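Local coordinates for butyrophilin subfamily 1 member A1 (Bos taurus, PDB 4HH8), which may act in the secretion of milk-fat droplets and probably inhibits the proliferation and cytokine secretion of activated CD4 and CD8 T cells, at residues W155-H166 / M199-L210. The protein carries 1 engineered substitution. Residues are numbered along the deposited sequence; the frame is centred on the assembly and turned at random.
Unlike the reference sequence in segment 155-166: Q164 (reference Arg). Engineered in segment 199-210: A205 (natural residue Cys).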
ATOM      1  N   TRP A 155       6.020  -7.185   4.912  1.00 27.74           N
ATOM      2  CA  TRP A 155       5.854  -5.741   4.819  1.00 27.50           C
ATOM      3  C   TRP A 155       5.561  -5.353   3.412  1.00 26.60           C
ATOM      4  O   TRP A 155       6.080  -5.958   2.495  1.00 27.19           O
ATOM      5  CB  TRP A 155       7.109  -5.013   5.284  1.00 27.56           C
ATOM      6  CG  TRP A 155       7.439  -5.345   6.668  1.00 28.84           C
ATOM      7  CD1 TRP A 155       8.041  -6.499   7.109  1.00 28.80           C
ATOM      8  CD2 TRP A 155       7.126  -4.574   7.833  1.00 28.50           C
ATOM      9  NE1 TRP A 155       8.151  -6.463   8.473  1.00 30.77           N
ATOM     10  CE2 TRP A 155       7.605  -5.295   8.945  1.00 28.39           C
ATOM     11  CE3 TRP A 155       6.547  -3.309   8.040  1.00 27.30           C
ATOM     12  CZ2 TRP A 155       7.479  -4.820  10.258  1.00 26.76           C
ATOM     13  CZ3 TRP A 155       6.436  -2.832   9.344  1.00 26.88           C
ATOM     14  CH2 TRP A 155       6.868  -3.601  10.436  1.00 25.71           C
ATOM     15  N   TYR A 156       4.750  -4.322   3.242  1.00 25.60           N
ATOM     16  CA  TYR A 156       4.576  -3.751   1.941  1.00 25.38           C
ATOM     17  C   TYR A 156       4.391  -2.245   2.100  1.00 25.61           C
ATOM     18  O   TYR A 156       3.660  -1.821   2.982  1.00 27.24           O
ATOM     19  CB  TYR A 156       3.417  -4.431   1.166  1.00 24.99           C
ATOM     20  CG  TYR A 156       3.493  -4.053  -0.287  1.00 26.78           C
ATOM     21  CD1 TYR A 156       4.266  -4.805  -1.188  1.00 28.37           C
ATOM     22  CD2 TYR A 156       2.884  -2.890  -0.747  1.00 29.31           C
ATOM     23  CE1 TYR A 156       4.371  -4.427  -2.523  1.00 31.14           C
ATOM     24  CE2 TYR A 156       2.997  -2.502  -2.080  1.00 33.35           C
ATOM     25  CZ  TYR A 156       3.745  -3.265  -2.943  1.00 33.29           C
ATOM     26  OH  TYR A 156       3.842  -2.864  -4.245  1.00 39.71           O
ATOM     27  N   PRO A 157       5.098  -1.419   1.311  1.00 26.07           N
ATOM     28  CA  PRO A 157       6.138  -1.776   0.348  1.00 26.73           C
ATOM     29  C   PRO A 157       7.433  -2.094   1.098  1.00 26.86           C
ATOM     30  O   PRO A 157       7.376  -2.549   2.253  1.00 27.29           O
ATOM     31  CB  PRO A 157       6.242  -0.501  -0.551  1.00 27.10           C
ATOM     32  CG  PRO A 157       5.917   0.703   0.503  1.00 26.11           C
ATOM     33  CD  PRO A 157       4.822   0.049   1.354  1.00 26.18           C
ATOM     34  N   GLU A 158       8.593  -1.907   0.450  1.00 27.57           N
ATOM     35  CA  GLU A 158       9.874  -2.098   1.109  1.00 26.92           C
ATOM     36  C   GLU A 158       9.881  -1.318   2.436  1.00 26.57           C
ATOM     37  O   GLU A 158       9.672  -0.111   2.445  1.00 26.72           O
ATOM     38  CB  GLU A 158      11.018  -1.610   0.207  1.00 27.04           C
ATOM     39  CG  GLU A 158      11.240  -2.463  -1.069  1.00 28.95           C
ATOM     40  CD  GLU A 158      10.376  -2.019  -2.294  1.00 29.89           C
ATOM     41  OE1 GLU A 158       9.331  -1.344  -2.156  1.00 30.80           O
ATOM     42  OE2 GLU A 158      10.765  -2.325  -3.423  1.00 32.57           O
ATOM     43  N   PRO A 159      10.120  -2.008   3.549  1.00 26.15           N
ATOM     44  CA  PRO A 159      10.160  -1.379   4.871  1.00 26.69           C
ATOM     45  C   PRO A 159      11.594  -0.855   5.200  1.00 26.93           C
ATOM     46  O   PRO A 159      12.584  -1.305   4.607  1.00 27.05           O
ATOM     47  CB  PRO A 159       9.786  -2.552   5.794  1.00 25.80           C
ATOM     48  CG  PRO A 159      10.509  -3.722   5.088  1.00 24.27           C
ATOM     49  CD  PRO A 159      10.291  -3.483   3.639  1.00 26.16           C
ATOM     50  N   GLN A 160      11.689   0.090   6.121  1.00 26.69           N
ATOM     51  CA  GLN A 160      12.962   0.677   6.496  1.00 27.29           C
ATOM     52  C   GLN A 160      13.408   0.011   7.772  1.00 26.79           C
ATOM     53  O   GLN A 160      12.580  -0.343   8.606  1.00 27.02           O
ATOM     54  CB  GLN A 160      12.785   2.195   6.697  1.00 28.18           C
ATOM     55  CG  GLN A 160      13.854   2.958   7.572  1.00 32.34           C
ATOM     56  CD  GLN A 160      13.417   4.405   7.890  1.00 36.98           C
ATOM     57  OE1 GLN A 160      13.052   4.728   9.014  1.00 42.15           O
ATOM     58  NE2 GLN A 160      13.402   5.250   6.883  1.00 39.79           N
ATOM     59  N   VAL A 161      14.715  -0.194   7.893  1.00 26.62           N
ATOM     60  CA  VAL A 161      15.333  -0.769   9.063  1.00 26.34           C
ATOM     61  C   VAL A 161      16.115   0.358   9.767  1.00 28.33           C
ATOM     62  O   VAL A 161      16.803   1.099   9.114  1.00 27.37           O
ATOM     63  CB  VAL A 161      16.323  -1.867   8.665  1.00 26.88           C
ATOM     64  CG1 VAL A 161      16.971  -2.478   9.885  1.00 25.66           C
ATOM     65  CG2 VAL A 161      15.633  -3.003   7.796  1.00 24.57           C
ATOM     66  N   GLN A 162      16.010   0.472  11.093  1.00 29.15           N
ATOM     67  CA  GLN A 162      16.785   1.455  11.839  1.00 31.98           C
ATOM     68  C   GLN A 162      17.368   0.753  13.064  1.00 32.09           C
ATOM     69  O   GLN A 162      16.648   0.123  13.816  1.00 32.89           O
ATOM     70  CB  GLN A 162      15.896   2.682  12.195  1.00 32.34           C
ATOM     71  CG  GLN A 162      16.398   3.634  13.309  1.00 38.61           C
ATOM     72  CD  GLN A 162      15.224   4.406  14.045  1.00 46.30           C
ATOM     73  OE1 GLN A 162      14.332   3.801  14.700  1.00 48.50           O
ATOM     74  NE2 GLN A 162      15.251   5.731  13.948  1.00 44.23           N
ATOM     75  N   TRP A 163      18.673   0.819  13.233  1.00 32.71           N
ATOM     76  CA  TRP A 163      19.314   0.346  14.454  1.00 34.42           C
ATOM     77  C   TRP A 163      19.591   1.514  15.378  1.00 36.45           C
ATOM     78  O   TRP A 163      20.037   2.556  14.927  1.00 36.47           O
ATOM     79  CB  TRP A 163      20.652  -0.322  14.153  1.00 32.49           C
ATOM     80  CG  TRP A 163      20.551  -1.496  13.264  1.00 31.05           C
ATOM     81  CD1 TRP A 163      20.554  -1.495  11.887  1.00 30.02           C
ATOM     82  CD2 TRP A 163      20.418  -2.849  13.667  1.00 28.82           C
ATOM     83  NE1 TRP A 163      20.453  -2.768  11.417  1.00 28.61           N
ATOM     84  CE2 TRP A 163      20.355  -3.625  12.490  1.00 28.54           C
ATOM     85  CE3 TRP A 163      20.376  -3.498  14.920  1.00 29.52           C
ATOM     86  CZ2 TRP A 163      20.275  -5.013  12.517  1.00 24.24           C
ATOM     87  CZ3 TRP A 163      20.285  -4.903  14.945  1.00 27.14           C
ATOM     88  CH2 TRP A 163      20.223  -5.633  13.740  1.00 26.85           C
ATOM     89  N   GLN A 164      19.399   1.304  16.672  1.00 39.13           N
ATOM     90  CA  GLN A 164      19.609   2.341  17.670  1.00 42.24           C
ATOM     91  C   GLN A 164      20.290   1.794  18.891  1.00 44.28           C
ATOM     92  O   GLN A 164      19.998   0.669  19.297  1.00 43.69           O
ATOM     93  CB  GLN A 164      18.261   2.901  18.102  1.00 42.34           C
ATOM     94  CG  GLN A 164      17.846   4.138  17.397  1.00 43.79           C
ATOM     95  CD  GLN A 164      16.622   4.717  18.048  1.00 46.56           C
ATOM     96  OE1 GLN A 164      15.558   4.091  18.052  1.00 49.46           O
ATOM     97  NE2 GLN A 164      16.761   5.898  18.634  1.00 45.86           N
ATOM     98  N   THR A 165      21.192   2.588  19.483  1.00 47.86           N
ATOM     99  CA  THR A 165      21.765   2.272  20.812  1.00 51.27           C
ATOM    100  C   THR A 165      20.681   2.558  21.833  1.00 53.26           C
ATOM    101  O   THR A 165      19.638   3.128  21.481  1.00 53.26           O
ATOM    102  CB  THR A 165      23.075   3.096  21.169  1.00 51.57           C
ATOM    103  OG1 THR A 165      22.749   4.417  21.634  1.00 52.98           O
ATOM    104  CG2 THR A 165      24.026   3.209  19.979  1.00 51.59           C
ATOM    105  N   HIS A 166      20.905   2.167  23.090  1.00 56.48           N
ATOM    106  CA  HIS A 166      19.934   2.484  24.167  1.00 58.42           C
ATOM    107  C   HIS A 166      19.797   4.009  24.375  1.00 59.11           C
ATOM    108  O   HIS A 166      18.715   4.514  24.720  1.00 59.26           O
ATOM    109  CB  HIS A 166      20.285   1.745  25.474  1.00 59.39           C
ATOM    110  CG  HIS A 166      19.175   1.739  26.497  1.00 62.84           C
ATOM    111  ND1 HIS A 166      17.834   1.812  26.160  1.00 64.57           N
ATOM    112  CD2 HIS A 166      19.214   1.645  27.850  1.00 65.15           C
ATOM    113  CE1 HIS A 166      17.101   1.781  27.260  1.00 65.82           C
ATOM    114  NE2 HIS A 166      17.913   1.682  28.299  1.00 67.14           N
HETATM  115  N   MSE A 199      28.157  -1.027  24.649  1.00 73.25           N
HETATM  116  CA  MSE A 199      26.794  -1.105  24.132  1.00 73.07           C
HETATM  117  C   MSE A 199      25.955  -2.065  24.987  1.00 71.42           C
HETATM  118  O   MSE A 199      26.113  -3.283  24.920  1.00 71.69           O
HETATM  119  CB  MSE A 199      26.778  -1.466  22.648  1.00 73.86           C
HETATM  120  CG  MSE A 199      25.706  -0.721  21.876  1.00 78.18           C
HETATM  121 SE   MSE A 199      26.357  -0.109  20.124  1.00 90.50          SE
HETATM  122  CE  MSE A 199      27.347   1.508  20.678  1.00 87.60           C
ATOM    123  N   LYS A 200      25.088  -1.482  25.810  1.00 69.46           N
ATOM    124  CA  LYS A 200      24.276  -2.195  26.793  1.00 67.48           C
ATOM    125  C   LYS A 200      23.210  -3.018  26.048  1.00 65.37           C
ATOM    126  O   LYS A 200      23.227  -4.255  26.071  1.00 65.15           O
ATOM    127  CB  LYS A 200      23.616  -1.154  27.731  1.00 67.97           C
ATOM    128  CG  LYS A 200      23.485  -1.515  29.229  1.00 70.24           C
ATOM    129  CD  LYS A 200      22.114  -2.144  29.580  1.00 73.56           C
ATOM    130  CE  LYS A 200      21.563  -1.677  30.945  1.00 74.44           C
ATOM    131  NZ  LYS A 200      22.404  -2.088  32.121  1.00 74.61           N
ATOM    132  N   ASN A 201      22.298  -2.294  25.400  1.00 62.33           N
ATOM    133  CA  ASN A 201      21.241  -2.822  24.553  1.00 59.25           C
ATOM    134  C   ASN A 201      21.369  -2.234  23.160  1.00 56.37           C
ATOM    135  O   ASN A 201      21.898  -1.128  22.986  1.00 55.40           O
ATOM    136  CB  ASN A 201      19.876  -2.367  25.049  1.00 59.90           C
ATOM    137  CG  ASN A 201      19.563  -2.844  26.433  1.00 62.64           C
ATOM    138  OD1 ASN A 201      19.639  -4.047  26.727  1.00 64.93           O
ATOM    139  ND2 ASN A 201      19.186  -1.901  27.310  1.00 63.62           N
ATOM    140  N   VAL A 202      20.857  -2.974  22.182  1.00 52.38           N
ATOM    141  CA  VAL A 202      20.631  -2.454  20.847  1.00 48.53           C
ATOM    142  C   VAL A 202      19.222  -2.789  20.408  1.00 45.68           C
ATOM    143  O   VAL A 202      18.748  -3.905  20.636  1.00 45.05           O
ATOM    144  CB  VAL A 202      21.574  -3.083  19.844  1.00 48.79           C
ATOM    145  CG1 VAL A 202      21.169  -2.680  18.430  1.00 47.58           C
ATOM    146  CG2 VAL A 202      22.989  -2.666  20.132  1.00 48.93           C
ATOM    147  N   SER A 203      18.566  -1.844  19.748  1.00 42.06           N
ATOM    148  CA  SER A 203      17.279  -2.134  19.159  1.00 39.13           C
ATOM    149  C   SER A 203      17.272  -2.070  17.611  1.00 37.79           C
ATOM    150  O   SER A 203      18.120  -1.418  16.987  1.00 37.50           O
ATOM    151  CB  SER A 203      16.201  -1.239  19.762  1.00 38.40           C
ATOM    152  OG  SER A 203      16.263   0.022  19.156  1.00 37.72           O
ATOM    153  N   CYS A 204      16.299  -2.758  17.015  1.00 35.34           N
ATOM    154  CA  CYS A 204      16.105  -2.796  15.590  1.00 33.62           C
ATOM    155  C   CYS A 204      14.668  -2.363  15.395  1.00 32.45           C
ATOM    156  O   CYS A 204      13.793  -2.913  16.034  1.00 33.35           O
ATOM    157  CB  CYS A 204      16.304  -4.233  15.066  1.00 33.55           C
ATOM    158  SG  CYS A 204      15.799  -4.452  13.298  1.00 35.33           S
ATOM    159  N   ALA A 205      14.416  -1.376  14.537  1.00 30.37           N
ATOM    160  CA  ALA A 205      13.062  -0.969  14.245  1.00 29.31           C
ATOM    161  C   ALA A 205      12.808  -1.206  12.789  1.00 28.62           C
ATOM    162  O   ALA A 205      13.652  -0.881  11.957  1.00 29.41           O
ATOM    163  CB  ALA A 205      12.824   0.522  14.582  1.00 29.01           C
ATOM    164  N   ILE A 206      11.647  -1.772  12.476  1.00 26.98           N
ATOM    165  CA  ILE A 206      11.248  -1.924  11.121  1.00 25.68           C
ATOM    166  C   ILE A 206      10.073  -0.983  10.912  1.00 26.03           C
ATOM    167  O   ILE A 206       9.080  -1.082  11.619  1.00 26.31           O
ATOM    168  CB  ILE A 206      10.750  -3.396  10.795  1.00 25.25           C
ATOM    169  CG1 ILE A 206      11.746  -4.482  11.270  1.00 23.82           C
ATOM    170  CG2 ILE A 206      10.466  -3.535   9.355  1.00 21.09           C
ATOM    171  CD1 ILE A 206      13.109  -4.449  10.616  1.00 29.50           C
ATOM    172  N   ARG A 207      10.131  -0.128   9.909  1.00 25.31           N
ATOM    173  CA  ARG A 207       9.073   0.850   9.779  1.00 26.62           C
ATOM    174  C   ARG A 207       8.441   0.824   8.419  1.00 26.67           C
ATOM    175  O   ARG A 207       9.140   0.859   7.419  1.00 26.97           O
ATOM    176  CB  ARG A 207       9.685   2.247  10.035  1.00 26.48           C
ATOM    177  CG  ARG A 207       8.670   3.387  10.016  1.00 29.89           C
ATOM    178  CD  ARG A 207       9.349   4.690  10.419  1.00 34.38           C
ATOM    179  NE  ARG A 207       8.443   5.829  10.343  1.00 37.44           N
ATOM    180  CZ  ARG A 207       7.644   6.218  11.332  1.00 37.30           C
ATOM    181  NH1 ARG A 207       7.610   5.539  12.484  1.00 36.37           N
ATOM    182  NH2 ARG A 207       6.878   7.283  11.167  1.00 36.61           N
ATOM    183  N   ASN A 208       7.118   0.812   8.378  1.00 27.42           N
ATOM    184  CA  ASN A 208       6.398   1.081   7.147  1.00 28.20           C
ATOM    185  C   ASN A 208       6.216   2.608   7.014  1.00 29.69           C
ATOM    186  O   ASN A 208       5.378   3.197   7.709  1.00 29.84           O
ATOM    187  CB  ASN A 208       5.065   0.352   7.183  1.00 26.41           C
ATOM    188  CG  ASN A 208       4.335   0.385   5.883  1.00 27.63           C
ATOM    189  OD1 ASN A 208       4.179   1.439   5.304  1.00 30.17           O
ATOM    190  ND2 ASN A 208       3.848  -0.789   5.407  1.00 27.54           N
ATOM    191  N   LEU A 209       6.978   3.222   6.104  1.00 31.06           N
ATOM    192  CA  LEU A 209       7.011   4.692   5.889  1.00 33.31           C
ATOM    193  C   LEU A 209       5.698   5.277   5.352  1.00 34.97           C
ATOM    194  O   LEU A 209       5.350   6.403   5.647  1.00 35.63           O
ATOM    195  CB  LEU A 209       8.135   5.055   4.927  1.00 33.20           C
ATOM    196  CG  LEU A 209       9.502   4.613   5.446  1.00 32.85           C
ATOM    197  CD1 LEU A 209      10.548   4.994   4.428  1.00 29.73           C
ATOM    198  CD2 LEU A 209       9.739   5.334   6.731  1.00 30.86           C
ATOM    199  N   LEU A 210       4.963   4.465   4.610  1.00 36.40           N
ATOM    200  CA  LEU A 210       3.681   4.813   4.060  1.00 37.94           C
ATOM    201  C   LEU A 210       2.582   4.922   5.134  1.00 38.87           C
ATOM    202  O   LEU A 210       1.788   5.880   5.131  1.00 40.41           O
ATOM    203  CB  LEU A 210       3.335   3.740   3.039  1.00 38.26           C
ATOM    204  CG  LEU A 210       2.268   3.961   1.992  1.00 40.93           C
ATOM    205  CD1 LEU A 210       2.369   5.367   1.330  1.00 43.04           C
ATOM    206  CD2 LEU A 210       2.440   2.846   0.964  1.00 42.80           C
TER
HETATM  207  O   HOH W   1       8.002   1.683   3.693  1.00 28.75           O
HETATM  208  O   HOH W   2      16.875   2.084  21.383  1.00 48.45           O
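I206 sets CG2 opposite its backbone N, and W155 keeps CG beside its own N (chi1 -59°), so that the methyl comes down over one face of the indole, 3.5 Å from the centroid of its six-membered half, a CH-pi contact. Farther along, SG of C204, also anti to N (chi1 170°), is carried over the indole of W163, 4.5 Å from the six-membered centroid, while CG1 of V202 meets that ring at its edge. Strands 160-165 and 201-208 run antiparallel, zipped by paired backbone bonds between Q160 and R207, Q162 and A205 (engineered from cysteine), and Q164 and S203. V161, W163, C204 and I206 thus share the face turned to the opposite sheet, where C204 is disulfide-bonded to C150. This is the cystine-tryptophan core of an immunoglobulin fold, here in the second extracellular domain. Back at the W155 end, ND2 of N208 reaches O of Y156 at 2.6 Å in a bent, weak bond and also donates to A129; CE3 of W155 lies 4.0 Å from CB of N208, and its NE1 bonds S152. Cutting W155 back to an alanine is likely to leave I206 CG2 without its aromatic floor, S152 without its indole partner and a gap beside N208. Apolar and sulfur contacts therefore fill the inner face, while backbone bonds fix the register.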